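Glycerol-3-phosphate dehydrogenase [NAD(P)+] (Coxiella burnetii, PDB 3K96) probably catalyses the NAD(P)H-dependent reduction of dihydroxyacetone phosphate to sn-glycerol 3-phosphate, the precursor for phospholipid synthesis. Local coordinates at residues F110-V115 with R141-V146. Residues are numbered along the deposited sequence; the frame is centred on the assembly and turned at random. Where two conformers were deposited one is given.
Sequences FAFHEV and RLLHEV
Phe-112 reaches from helix 109-119 to Leu-143 and Val-146, one helical turn apart on helix 143-151. Its CB lies 4.0 Å from Leu-143 CD2. With CG anti to the backbone N (chi1 -163°), the ring is carried toward helix 143-151, and that same methyl settles over one of its faces: CD2 of Leu-143 stands 3.6 Å from the ring centroid, 19° off the normal, a CH-pi contact. The methyl lies against CG and CD1 too but is displaced toward the rim, closest to Phe-112 CD2 at 3.4 Å. Further out, Phe-112 CE2 meets this methyl and Leu-143 O, each at 3.8 Å; Val-146 CB lies at the ring edge, near its plane, 4.3 Å from CE2. Phe-112 CZ comes within 4.1 Å of Leu-143 CB. Both helices belong to the N-terminal, Rossmann-type nucleotide-binding domain, following the neighbouring parallel strands 102-105 and 128-131. Leu-143 also touches Trp-131 on the latter strand, and its side chain is about 6 Å from that of Lys-134, predicted to bind both substrate and NADPH. On the partly exposed flank, Arg-141 holds Glu-145 through two nitrogens: NE meets OE1 on its syn side at 2.9 Å, nearly straight, while NH2 comes to OE2 from above the carboxylate plane. A second salt bridge joins Arg-141 NH2 to Glu-150, and Val-146 CG2 lies over one guanidinium face, toward its rim.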
loop_
_atom_site.group_PDB
_atom_site.type_symbol
_atom_site.label_atom_id
_atom_site.label_comp_id
_atom_site.label_asym_id
_atom_site.label_seq_id
_atom_site.Cartn_x
_atom_site.Cartn_y
_atom_site.Cartn_z
ATOM N N PHE A 110 24.648 -6.968 0.655
ATOM C CA PHE A 110 25.722 -7.653 1.346
ATOM C C PHE A 110 26.973 -7.797 0.491
ATOM O O PHE A 110 27.983 -8.228 0.997
ATOM C CB PHE A 110 25.277 -9.032 1.906
ATOM C CG PHE A 110 24.613 -9.944 0.886
ATOM C CD1 PHE A 110 25.374 -10.673 -0.033
ATOM C CD2 PHE A 110 23.228 -10.106 0.878
ATOM C CE1 PHE A 110 24.756 -11.539 -0.953
ATOM C CE2 PHE A 110 22.612 -10.960 -0.023
ATOM C CZ PHE A 110 23.379 -11.669 -0.960
ATOM N N ALA A 111 26.903 -7.467 -0.798
ATOM C CA ALA A 111 28.097 -7.514 -1.658
ATOM C C ALA A 111 28.567 -6.118 -2.101
ATOM O O ALA A 111 29.599 -5.977 -2.765
ATOM C CB ALA A 111 27.826 -8.375 -2.879
ATOM N N PHE A 112 27.836 -5.082 -1.717
ATOM C CA PHE A 112 28.151 -3.720 -2.153
ATOM C C PHE A 112 29.549 -3.308 -1.724
ATOM O O PHE A 112 30.357 -2.841 -2.558
ATOM C CB PHE A 112 27.092 -2.751 -1.604
ATOM C CG PHE A 112 27.067 -1.418 -2.292
ATOM C CD1 PHE A 112 26.325 -1.242 -3.448
ATOM C CD2 PHE A 112 27.766 -0.334 -1.770
ATOM C CE1 PHE A 112 26.269 -0.021 -4.087
ATOM C CE2 PHE A 112 27.725 0.889 -2.405
ATOM C CZ PHE A 112 26.966 1.051 -3.570
ATOM N N HIS A 113 29.843 -3.460 -0.436
ATOM C CA HIS A 113 31.171 -3.125 0.074
ATOM C C HIS A 113 32.284 -3.769 -0.771
ATOM O O HIS A 113 33.211 -3.092 -1.216
ATOM C CB HIS A 113 31.314 -3.575 1.520
ATOM C CG HIS A 113 32.689 -3.386 2.077
ATOM N ND1 HIS A 113 33.630 -4.392 2.093
ATOM C CD2 HIS A 113 33.286 -2.303 2.629
ATOM C CE1 HIS A 113 34.747 -3.940 2.641
ATOM N NE2 HIS A 113 34.566 -2.674 2.968
ATOM N N GLU A 114 32.179 -5.078 -0.979
ATOM C CA GLU A 114 33.176 -5.818 -1.751
ATOM C C GLU A 114 33.414 -5.228 -3.139
ATOM O O GLU A 114 34.560 -5.075 -3.576
ATOM C CB GLU A 114 32.785 -7.298 -1.890
ATOM C CG GLU A 114 32.990 -8.179 -0.632
ATOM C CD GLU A 114 31.955 -7.975 0.471
ATOM O OE1 GLU A 114 30.901 -7.322 0.250
ATOM O OE2 GLU A 114 32.201 -8.506 1.573
ATOM N N VAL A 115 32.328 -4.903 -3.829
ATOM C CA VAL A 115 32.399 -4.354 -5.171
ATOM C C VAL A 115 33.059 -2.961 -5.138
ATOM O O VAL A 115 33.938 -2.672 -5.945
ATOM C CB VAL A 115 31.020 -4.252 -5.833
ATOM C CG1 VAL A 115 31.163 -3.651 -7.220
ATOM C CG2 VAL A 115 30.382 -5.627 -5.906
ATOM N N ARG A 141 26.291 0.878 6.878
ATOM C CA ARG A 141 26.626 2.096 6.151
ATOM C C ARG A 141 25.667 2.410 5.013
ATOM O O ARG A 141 25.265 1.529 4.268
ATOM C CB ARG A 141 28.063 1.995 5.595
ATOM C CG ARG A 141 29.109 1.798 6.689
ATOM C CD ARG A 141 30.505 1.540 6.106
ATOM N NE ARG A 141 31.073 2.701 5.420
ATOM C CZ ARG A 141 32.196 2.661 4.703
ATOM N NH1 ARG A 141 32.875 1.523 4.582
ATOM N NH2 ARG A 141 32.660 3.757 4.125
ATOM N N LEU A 142 25.284 3.680 4.904
ATOM C CA LEU A 142 24.453 4.119 3.804
ATOM C C LEU A 142 25.309 3.947 2.553
ATOM O O LEU A 142 26.516 4.140 2.592
ATOM C CB LEU A 142 23.975 5.564 3.976
ATOM C CG LEU A 142 22.729 5.720 4.862
ATOM C CD1 LEU A 142 23.116 5.588 6.321
ATOM C CD2 LEU A 142 22.057 7.037 4.618
ATOM N N LEU A 143 24.679 3.558 1.458
ATOM C CA LEU A 143 25.400 3.281 0.249
ATOM C C LEU A 143 26.125 4.484 -0.290
ATOM O O LEU A 143 27.246 4.326 -0.771
ATOM C CB LEU A 143 24.481 2.659 -0.796
ATOM C CG LEU A 143 23.798 1.339 -0.350
ATOM C CD1 LEU A 143 22.722 0.910 -1.313
ATOM C CD2 LEU A 143 24.804 0.228 -0.137
ATOM N N HIS A 144 25.537 5.678 -0.225
ATOM C CA HIS A 144 26.232 6.863 -0.766
ATOM C C HIS A 144 27.469 7.183 0.062
ATOM O O HIS A 144 28.452 7.736 -0.449
ATOM C CB HIS A 144 25.327 8.089 -0.839
ATOM C CG HIS A 144 25.104 8.750 0.477
ATOM N ND1 HIS A 144 23.986 8.525 1.242
ATOM C CD2 HIS A 144 25.878 9.610 1.185
ATOM C CE1 HIS A 144 24.071 9.221 2.364
ATOM N NE2 HIS A 144 25.213 9.884 2.356
ATOM N N GLU A 145 27.424 6.849 1.347
ATOM C CA GLU A 145 28.547 7.076 2.211
ATOM C C GLU A 145 29.692 6.107 1.867
ATOM O O GLU A 145 30.879 6.513 1.841
ATOM C CB GLU A 145 28.134 7.015 3.692
ATOM C CG GLU A 145 29.258 7.383 4.639
ATOM C CD GLU A 145 30.104 6.203 5.041
ATOM O OE1 GLU A 145 29.502 5.185 5.450
ATOM O OE2 GLU A 145 31.358 6.293 4.992
ATOM N N VAL A 146 29.359 4.851 1.572
ATOM C CA VAL A 146 30.383 3.905 1.183
ATOM C C VAL A 146 31.008 4.404 -0.127
ATOM O O VAL A 146 32.232 4.424 -0.275
ATOM C CB VAL A 146 29.837 2.503 0.977
ATOM C CG1 VAL A 146 30.948 1.582 0.504
ATOM C CG2 VAL A 146 29.154 1.971 2.292
#